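Local coordinates for inner membrane lipoprotein SadB (PDB 4C47) that is required for proper surface expression of the trimeric autotransporter adhesin SadA and may take a direct part in its biogenesis, at residues A[93-98]-A[109-114]; A[72-77]-A[180-185]; A[117-122]-A[158-163]. One frame throughout, in Å; residues are numbered along the deposited sequence.

Contact 1: residues A[93-98]-A[109-114]; sequences AGRILS and HLDLVN
Arg95 and Asp111 face each other as a hydrogen-bonded antiparallel pair and add a salt bridge to their two backbone bonds. The arginine approaches side-on: NE lies 3.0 Å from Asp111 OD2, on the lone pair of that oxygen turned away from OD1, and NH2 reaches the same OD2 from above the carboxylate plane, so one oxygen takes both donors. OD2 sits in the guanidinium plane, although the two flat groups are turned 53° apart. Arg95 CG stands between its own N and carbonyl carbon (chi1 60°), which lays the otherwise extended chain across Asp111, CG at 3.6 Å from Asp111 CB. Beside this pair the Leu97 side chain crosses that of Asp111 at about a right angle, CD2 coming within 3.8 Å of Asp111 OD2. On the same face, Ala93 CB meets Val113 CG1 at 3.6 Å.

Backbone bonds fix the register of these pairs. Ala93 and Val113 exchange two bonds, as Arg95 and Asp111 do, and Gly94, between Ala93 and Arg95, adds a CA-H...O contact to Asp111 O (3.2 Å). Farther along, Leu97 N and Ser98 N both donate to His109 O, at 2.9 and 3.2 Å respectively, while His109 N returns a bond to Ser98 O. In the second shell, Trp163 forms a cation-pi contact with Arg95, and Ile118 of the second subunit packs on Ala93 and Val113. Two residues set against one, with the register shifting by one after Ile96, make a classic beta bulge in the hairpin of strands 91-102 and 105-114, within one sheet of the beta-sandwich domain.

Contact 2: residues A[72-77]-A[180-185]; sequences YTELDP and YLKIGI
Lys182 lays its aliphatic end over the ring of Tyr72. CE stands 3.3 Å from the ring centroid and 2° off the normal, a CH-pi contact over the middle of the face, and NZ follows at 4.1 Å from the same centroid, 21° off the normal, as a cation-pi contact. Two conformations bring the groups together: the lysine chain leaves with CG anti to its N (chi1 176°) and stays extended, while Tyr72 CG lies between its own N and carbonyl carbon, turning the ring back over the neighbouring strand. Glu74 runs alongside Lys182 in the same direction, their CG atoms 4.0 Å apart, but its carboxylate turns to Tyr180. There Tyr180 OH donates to Glu74 OE2, though the modelled separation is implausibly short and its exact length doubtful. OE2 lies at the edge of the phenol ring, near its plane, with the carboxylate almost perpendicular to the ring.

These polar groups ride on a short antiparallel pairing that adds strand 73-75 to the edge of a four-stranded sheet of the beta-sandwich, next to strand 180-186 and just after the long helix 8-71. Thr73 and Ile183 exchange two backbone bonds, both 2.9 Å between N and O, and Leu75 and Leu181 do the same.

The face carrying Thr73, Leu75, Leu181 and Ile183 is mainly apolar. Leu75 and Leu181 lie side by side, Leu75 CD1 at 3.7 Å from Leu181 CB, and from the loop Pro77 CD approaches that CB at 4.1 Å. Thr73 OG1 is the exception, bonding to Ile84 O; Phe83, also of strand 82-86 in the other sheet, packs on Leu75.

Contact 3: residues A[117-122]-A[158-163]; sequences SIPVSN and LLPGAW
Val120 and Leu158 form a single antiparallel bridge, the polar part of this contact. Leu158 N donates to Val120 O at 2.9 Å, with a C=O...N angle of 171°, and Val120 N answers to Leu158 O at 3.2 Å, its donor tilted 28° from the carbonyl plane. Pro119 CA also directs its hydrogen at Leu158 O, 3.5 Å away.

The rest of the apolar part lies before Val120 on one segment and after Leu158 on the other. Pro119 CG touches Leu159 CD2 at 3.8 Å and Pro160 CD at 4.0 Å, one ring meeting a leucine methyl and a second proline ring. Pro160 CG reaches Ser117 O at 3.5 Å, a van der Waals contact. On the bridge itself, Val120 CG2 lies against Leu158 CB; that methyl is placed between the backbone N and the carbonyl carbon, with CG1 anti to the latter (chi1 -63°).

A type II turn from Leu159 to Ala162, closed by Ala162 N on Leu159 O, bends residues 158-163 toward strand 164-171. Strand 120-121 also pairs with strand 191-192, where Phe192 packs on Val120, while Asn114 at the end of strand 105-114 bonds to Ile118 O and Ser117 OG bonds to Asn114 O of the third subunit.

Contacts 1 and 2 lie in different four-stranded sheets of the same domain and meet where Ile96 CD1 packs on Pro77 O. Contact 1 is the more buried, and its charged pair bridges two long neighbouring strands; contact 2, partly buried, closes a loop of about a hundred residues that encloses both others, and has Glu74 and Lys182 on one face and its leucines on the other. Contact 3, also partly buried and largely loop, has no charged pair and relies on proline packing and a single bridge. It adjoins contact 1 through Asn114 and Gly161; both touch the second subunit, and contact 3 the third as well, whereas contact 2 touches no other chain.

Contact 1: residues A[93-98]-A[109-114]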
loop_
_atom_site.group_PDB
_atom_site.type_symbol
_atom_site.label_atom_id
_atom_site.label_comp_id
_atom_site.label_asym_id
_atom_site.label_seq_id
_atom_site.Cartn_x
_atom_site.Cartn_y
_atom_site.Cartn_z
ATOM N N ALA A 93 -19.369 18.951 0.453
ATOM C CA ALA A 93 -18.522 20.113 0.699
ATOM C C ALA A 93 -19.018 20.794 1.958
ATOM O O ALA A 93 -20.168 20.616 2.348
ATOM C CB ALA A 93 -18.541 21.080 -0.482
ATOM N N GLY A 94 -18.153 21.571 2.596
ATOM C CA GLY A 94 -18.521 22.255 3.817
ATOM C C GLY A 94 -17.876 23.619 3.915
ATOM O O GLY A 94 -16.742 23.810 3.470
ATOM N N ARG A 95 -18.601 24.572 4.489
ATOM C CA ARG A 95 -18.053 25.903 4.723
ATOM C C ARG A 95 -18.299 26.328 6.168
ATOM O O ARG A 95 -19.424 26.251 6.672
ATOM C CB ARG A 95 -18.638 26.925 3.739
ATOM C CG ARG A 95 -20.155 27.075 3.799
ATOM C CD ARG A 95 -20.687 27.915 2.647
ATOM N NE ARG A 95 -22.117 28.173 2.792
ATOM C CZ ARG A 95 -22.884 28.720 1.855
ATOM N NH1 ARG A 95 -22.370 29.069 0.685
ATOM N NH2 ARG A 95 -24.173 28.910 2.094
ATOM N N ILE A 96 -17.234 26.756 6.839
ATOM C CA ILE A 96 -17.318 27.137 8.241
ATOM C C ILE A 96 -17.778 28.586 8.386
ATOM O O ILE A 96 -17.107 29.511 7.933
ATOM C CB ILE A 96 -15.971 26.943 8.962
ATOM C CG1 ILE A 96 -15.535 25.478 8.888
ATOM C CG2 ILE A 96 -16.079 27.395 10.403
ATOM C CD1 ILE A 96 -14.277 25.177 9.667
ATOM N N LEU A 97 -18.932 28.773 9.015
ATOM C CA LEU A 97 -19.489 30.105 9.214
ATOM C C LEU A 97 -18.875 30.782 10.434
ATOM O O LEU A 97 -18.467 31.943 10.367
ATOM C CB LEU A 97 -21.011 30.033 9.355
ATOM C CG LEU A 97 -21.745 29.321 8.216
ATOM C CD1 LEU A 97 -23.227 29.195 8.530
ATOM C CD2 LEU A 97 -21.530 30.046 6.895
ATOM N N SER A 98 -18.803 30.052 11.546
ATOM C CA SER A 98 -18.239 30.598 12.775
ATOM C C SER A 98 -17.906 29.521 13.800
ATOM O O SER A 98 -18.503 28.444 13.807
ATOM C CB SER A 98 -19.198 31.608 13.407
ATOM O OG SER A 98 -20.392 30.982 13.832
ATOM N N HIS A 109 -20.591 26.397 13.748
ATOM C CA HIS A 109 -21.714 26.541 12.835
ATOM C C HIS A 109 -21.177 26.482 11.420
ATOM O O HIS A 109 -20.302 27.261 11.053
ATOM C CB HIS A 109 -22.436 27.867 13.070
ATOM C CG HIS A 109 -22.999 28.009 14.448
ATOM N ND1 HIS A 109 -24.292 27.651 14.762
ATOM C CD2 HIS A 109 -22.442 28.459 15.597
ATOM C CE1 HIS A 109 -24.508 27.879 16.045
ATOM N NE2 HIS A 109 -23.403 28.371 16.575
ATOM N N LEU A 110 -21.685 25.545 10.628
ATOM C CA LEU A 110 -21.237 25.419 9.250
ATOM C C LEU A 110 -22.386 25.116 8.301
ATOM O O LEU A 110 -23.521 24.901 8.725
ATOM C CB LEU A 110 -20.161 24.340 9.116
ATOM C CG LEU A 110 -20.547 22.887 9.364
ATOM C CD1 LEU A 110 -19.635 21.952 8.588
ATOM C CD2 LEU A 110 -20.474 22.565 10.840
ATOM N N ASP A 111 -22.082 25.115 7.009
ATOM C CA ASP A 111 -23.010 24.625 6.002
ATOM C C ASP A 111 -22.399 23.398 5.341
ATOM O O ASP A 111 -21.214 23.384 5.008
ATOM C CB ASP A 111 -23.301 25.694 4.945
ATOM C CG ASP A 111 -24.212 26.795 5.457
ATOM O OD1 ASP A 111 -25.042 26.514 6.348
ATOM O OD2 ASP A 111 -24.102 27.937 4.963
ATOM N N LEU A 112 -23.210 22.361 5.173
ATOM C CA LEU A 112 -22.808 21.203 4.395
ATOM C C LEU A 112 -23.631 21.178 3.118
ATOM O O LEU A 112 -24.781 21.628 3.104
ATOM C CB LEU A 112 -23.036 19.913 5.187
ATOM C CG LEU A 112 -22.154 19.655 6.411
ATOM C CD1 LEU A 112 -22.583 18.377 7.116
ATOM C CD2 LEU A 112 -20.688 19.573 6.013
ATOM N N VAL A 113 -23.044 20.662 2.044
ATOM C CA VAL A 113 -23.762 20.529 0.786
ATOM C C VAL A 113 -23.435 19.206 0.088
ATOM O O VAL A 113 -22.268 18.788 0.012
ATOM C CB VAL A 113 -23.497 21.726 -0.165
ATOM C CG1 VAL A 113 -22.029 21.801 -0.562
ATOM C CG2 VAL A 113 -24.388 21.634 -1.390
ATOM N N ASN A 114 -24.486 18.541 -0.383
ATOM C CA ASN A 114 -24.371 17.293 -1.127
ATOM C C ASN A 114 -23.889 17.565 -2.547
ATOM O O ASN A 114 -24.535 18.292 -3.301
ATOM C CB ASN A 114 -25.722 16.571 -1.128
ATOM C CG ASN A 114 -25.722 15.309 -1.971
ATOM O OD1 ASN A 114 -24.673 14.758 -2.300
ATOM N ND2 ASN A 114 -26.915 14.842 -2.322
#

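Contact 2: residues A[72-77]-A[180-185]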
loop_
_atom_site.group_PDB
_atom_site.type_symbol
_atom_site.label_atom_id
_atom_site.label_comp_id
_atom_site.label_asym_id
_atom_site.label_seq_id
_atom_site.Cartn_x
_atom_site.Cartn_y
_atom_site.Cartn_z
ATOM N N TYR A 72 -11.180 9.992 5.667
ATOM C CA TYR A 72 -11.677 11.097 6.472
ATOM C C TYR A 72 -11.030 12.391 5.999
ATOM O O TYR A 72 -10.133 12.370 5.159
ATOM C CB TYR A 72 -11.360 10.861 7.951
ATOM C CG TYR A 72 -9.946 10.371 8.200
ATOM C CD1 TYR A 72 -8.867 11.242 8.134
ATOM C CD2 TYR A 72 -9.691 9.037 8.501
ATOM C CE1 TYR A 72 -7.579 10.804 8.355
ATOM C CE2 TYR A 72 -8.402 8.588 8.726
ATOM C CZ TYR A 72 -7.350 9.479 8.652
ATOM O OH TYR A 72 -6.060 9.053 8.872
ATOM N N THR A 73 -11.487 13.513 6.543
ATOM C CA THR A 73 -10.903 14.810 6.224
ATOM C C THR A 73 -10.350 15.456 7.491
ATOM O O THR A 73 -11.032 15.521 8.516
ATOM C CB THR A 73 -11.934 15.741 5.553
ATOM O OG1 THR A 73 -12.449 15.114 4.370
ATOM C CG2 THR A 73 -11.294 17.075 5.184
ATOM N N GLU A 74 -9.103 15.910 7.426
ATOM C CA GLU A 74 -8.465 16.567 8.564
ATOM C C GLU A 74 -8.226 18.042 8.267
ATOM O O GLU A 74 -7.781 18.399 7.175
ATOM C CB GLU A 74 -7.135 15.891 8.910
ATOM C CG GLU A 74 -7.251 14.476 9.443
ATOM C CD GLU A 74 -5.897 13.857 9.730
ATOM O OE1 GLU A 74 -5.176 13.523 8.765
ATOM O OE2 GLU A 74 -5.553 13.712 10.922
ATOM N N LEU A 75 -8.507 18.894 9.248
ATOM C CA LEU A 75 -8.386 20.334 9.063
ATOM C C LEU A 75 -8.115 21.083 10.367
ATOM O O LEU A 75 -8.355 20.573 11.462
ATOM C CB LEU A 75 -9.636 20.893 8.373
ATOM C CG LEU A 75 -11.006 20.573 8.978
ATOM C CD1 LEU A 75 -11.401 21.586 10.042
ATOM C CD2 LEU A 75 -12.068 20.505 7.896
ATOM N N ASP A 76 -7.591 22.296 10.226
ATOM C CA ASP A 76 -7.505 23.245 11.322
ATOM C C ASP A 76 -8.655 24.219 11.117
ATOM O O ASP A 76 -8.581 25.093 10.256
ATOM C CB ASP A 76 -6.164 23.981 11.283
ATOM C CG ASP A 76 -5.957 24.906 12.477
ATOM O OD1 ASP A 76 -6.930 25.186 13.209
ATOM O OD2 ASP A 76 -4.813 25.362 12.680
ATOM N N PRO A 77 -9.729 24.066 11.908
ATOM C CA PRO A 77 -10.960 24.850 11.738
ATOM C C PRO A 77 -10.754 26.349 11.934
ATOM O O PRO A 77 -11.614 27.139 11.555
ATOM C CB PRO A 77 -11.891 24.291 12.828
ATOM C CG PRO A 77 -10.979 23.682 13.838
ATOM C CD PRO A 77 -9.814 23.147 13.055
ATOM N N TYR A 180 -7.557 21.265 15.715
ATOM C CA TYR A 180 -7.594 19.976 15.034
ATOM C C TYR A 180 -9.006 19.415 14.962
ATOM O O TYR A 180 -9.665 19.221 15.984
ATOM C CB TYR A 180 -6.673 18.955 15.707
ATOM C CG TYR A 180 -6.661 17.617 15.001
ATOM C CD1 TYR A 180 -5.990 17.456 13.797
ATOM C CD2 TYR A 180 -7.328 16.519 15.531
ATOM C CE1 TYR A 180 -5.976 16.240 13.142
ATOM C CE2 TYR A 180 -7.323 15.296 14.881
ATOM C CZ TYR A 180 -6.644 15.164 13.687
ATOM O OH TYR A 180 -6.633 13.957 13.032
ATOM N N LEU A 181 -9.454 19.157 13.739
ATOM C CA LEU A 181 -10.735 18.512 13.508
ATOM C C LEU A 181 -10.600 17.452 12.427
ATOM O O LEU A 181 -10.138 17.725 11.321
ATOM C CB LEU A 181 -11.806 19.536 13.125
ATOM C CG LEU A 181 -13.195 18.961 12.847
ATOM C CD1 LEU A 181 -13.719 18.189 14.051
ATOM C CD2 LEU A 181 -14.160 20.069 12.454
ATOM N N LYS A 182 -10.997 16.236 12.774
ATOM C CA LYS A 182 -11.002 15.109 11.864
ATOM C C LYS A 182 -12.446 14.659 11.728
ATOM O O LYS A 182 -13.099 14.330 12.722
ATOM C CB LYS A 182 -10.166 13.974 12.443
ATOM C CG LYS A 182 -10.155 12.697 11.628
ATOM C CD LYS A 182 -9.603 11.557 12.476
ATOM C CE LYS A 182 -8.939 10.485 11.638
ATOM N NZ LYS A 182 -8.238 9.483 12.496
ATOM N N ILE A 183 -12.950 14.654 10.502
ATOM C CA ILE A 183 -14.345 14.304 10.274
ATOM C C ILE A 183 -14.524 13.294 9.138
ATOM O O ILE A 183 -13.987 13.465 8.041
ATOM C CB ILE A 183 -15.210 15.563 10.046
ATOM C CG1 ILE A 183 -16.669 15.175 9.799
ATOM C CG2 ILE A 183 -14.663 16.407 8.901
ATOM C CD1 ILE A 183 -17.613 16.353 9.767
ATOM N N GLY A 184 -15.276 12.233 9.421
ATOM C CA GLY A 184 -15.540 11.192 8.446
ATOM C C GLY A 184 -17.007 10.807 8.367
ATOM O O GLY A 184 -17.811 11.177 9.225
ATOM N N ILE A 185 -17.351 10.048 7.332
ATOM C CA ILE A 185 -18.732 9.646 7.090
ATOM C C ILE A 185 -19.012 8.201 7.502
ATOM O O ILE A 185 -18.339 7.275 7.052
ATOM C CB ILE A 185 -19.100 9.793 5.598
ATOM C CG1 ILE A 185 -18.981 11.247 5.154
ATOM C CG2 ILE A 185 -20.509 9.283 5.344
ATOM C CD1 ILE A 185 -19.940 12.164 5.857
#

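Contact 3: residues A[117-122]-A[158-163]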
loop_
_atom_site.group_PDB
_atom_site.type_symbol
_atom_site.label_atom_id
_atom_site.label_comp_id
_atom_site.label_asym_id
_atom_site.label_seq_id
_atom_site.Cartn_x
_atom_site.Cartn_y
_atom_site.Cartn_z
ATOM N N SER A 117 -25.968 14.160 -7.344
ATOM C CA SER A 117 -27.163 14.575 -8.071
ATOM C C SER A 117 -28.447 14.023 -7.454
ATOM O O SER A 117 -29.544 14.348 -7.902
ATOM C CB SER A 117 -27.067 14.140 -9.532
ATOM O OG SER A 117 -26.985 12.728 -9.639
ATOM N N ILE A 118 -28.307 13.179 -6.437
ATOM C CA ILE A 118 -29.462 12.647 -5.721
ATOM C C ILE A 118 -29.361 12.980 -4.234
ATOM O O ILE A 118 -28.257 13.103 -3.697
ATOM C CB ILE A 118 -29.611 11.120 -5.920
ATOM C CG1 ILE A 118 -28.362 10.381 -5.436
ATOM C CG2 ILE A 118 -29.887 10.799 -7.379
ATOM C CD1 ILE A 118 -28.507 8.875 -5.462
ATOM N N PRO A 119 -30.515 13.149 -3.567
ATOM C CA PRO A 119 -30.518 13.444 -2.131
ATOM C C PRO A 119 -29.866 12.326 -1.324
ATOM O O PRO A 119 -29.926 11.165 -1.722
ATOM C CB PRO A 119 -32.010 13.515 -1.789
ATOM C CG PRO A 119 -32.698 13.789 -3.081
ATOM C CD PRO A 119 -31.876 13.115 -4.133
ATOM N N VAL A 120 -29.244 12.686 -0.208
ATOM C CA VAL A 120 -28.771 11.708 0.762
ATOM C C VAL A 120 -29.334 12.068 2.135
ATOM O O VAL A 120 -29.418 13.245 2.489
ATOM C CB VAL A 120 -27.225 11.621 0.809
ATOM C CG1 VAL A 120 -26.679 11.138 -0.524
ATOM C CG2 VAL A 120 -26.612 12.965 1.170
ATOM N N SER A 121 -29.732 11.058 2.900
ATOM C CA SER A 121 -30.340 11.293 4.202
ATOM C C SER A 121 -29.769 10.364 5.258
ATOM O O SER A 121 -29.165 9.342 4.935
ATOM C CB SER A 121 -31.858 11.117 4.125
ATOM O OG SER A 121 -32.429 12.028 3.205
ATOM N N ASN A 122 -29.972 10.733 6.520
ATOM C CA ASN A 122 -29.546 9.926 7.659
ATOM C C ASN A 122 -28.052 9.625 7.663
ATOM O O ASN A 122 -27.635 8.494 7.921
ATOM C CB ASN A 122 -30.361 8.632 7.741
ATOM C CG ASN A 122 -31.855 8.888 7.725
ATOM O OD1 ASN A 122 -32.310 9.982 8.060
ATOM N ND2 ASN A 122 -32.628 7.880 7.332
ATOM N N LEU A 158 -29.897 16.101 2.985
ATOM C CA LEU A 158 -29.097 16.989 2.150
ATOM C C LEU A 158 -29.499 16.877 0.684
ATOM O O LEU A 158 -29.169 15.898 0.013
ATOM C CB LEU A 158 -27.609 16.682 2.317
ATOM C CG LEU A 158 -27.045 16.844 3.729
ATOM C CD1 LEU A 158 -25.593 16.399 3.780
ATOM C CD2 LEU A 158 -27.185 18.283 4.199
ATOM N N LEU A 159 -30.223 17.881 0.196
ATOM C CA LEU A 159 -30.637 17.925 -1.204
ATOM C C LEU A 159 -29.457 18.342 -2.075
ATOM O O LEU A 159 -28.588 19.089 -1.622
ATOM C CB LEU A 159 -31.808 18.894 -1.389
ATOM C CG LEU A 159 -33.149 18.424 -0.825
ATOM C CD1 LEU A 159 -34.234 19.467 -1.053
ATOM C CD2 LEU A 159 -33.545 17.093 -1.449
ATOM N N PRO A 160 -29.416 17.853 -3.328
ATOM C CA PRO A 160 -28.299 18.155 -4.231
ATOM C C PRO A 160 -28.119 19.652 -4.455
ATOM O O PRO A 160 -29.032 20.306 -4.952
ATOM C CB PRO A 160 -28.720 17.492 -5.547
ATOM C CG PRO A 160 -29.695 16.448 -5.161
ATOM C CD PRO A 160 -30.421 16.985 -3.966
ATOM N N GLY A 161 -26.959 20.184 -4.078
ATOM C CA GLY A 161 -26.622 21.567 -4.361
ATOM C C GLY A 161 -27.041 22.561 -3.293
ATOM O O GLY A 161 -26.696 23.741 -3.365
ATOM N N ALA A 162 -27.775 22.084 -2.292
ATOM C CA ALA A 162 -28.324 22.962 -1.264
ATOM C C ALA A 162 -27.461 23.039 -0.008
ATOM O O ALA A 162 -27.379 22.081 0.764
ATOM C CB ALA A 162 -29.746 22.537 -0.903
ATOM N N TRP A 163 -26.812 24.184 0.183
ATOM C CA TRP A 163 -26.076 24.452 1.409
ATOM C C TRP A 163 -27.015 24.356 2.602
ATOM O O TRP A 163 -28.028 25.053 2.659
ATOM C CB TRP A 163 -25.440 25.843 1.360
ATOM C CG TRP A 163 -24.279 25.952 0.417
ATOM C CD1 TRP A 163 -24.266 26.564 -0.803
ATOM C CD2 TRP A 163 -22.955 25.437 0.621
ATOM N NE1 TRP A 163 -23.016 26.461 -1.372
ATOM C CE2 TRP A 163 -22.194 25.774 -0.519
ATOM C CE3 TRP A 163 -22.340 24.725 1.655
ATOM C CZ2 TRP A 163 -20.850 25.423 -0.651
ATOM C CZ3 TRP A 163 -21.003 24.378 1.522
ATOM C CH2 TRP A 163 -20.275 24.726 0.377
#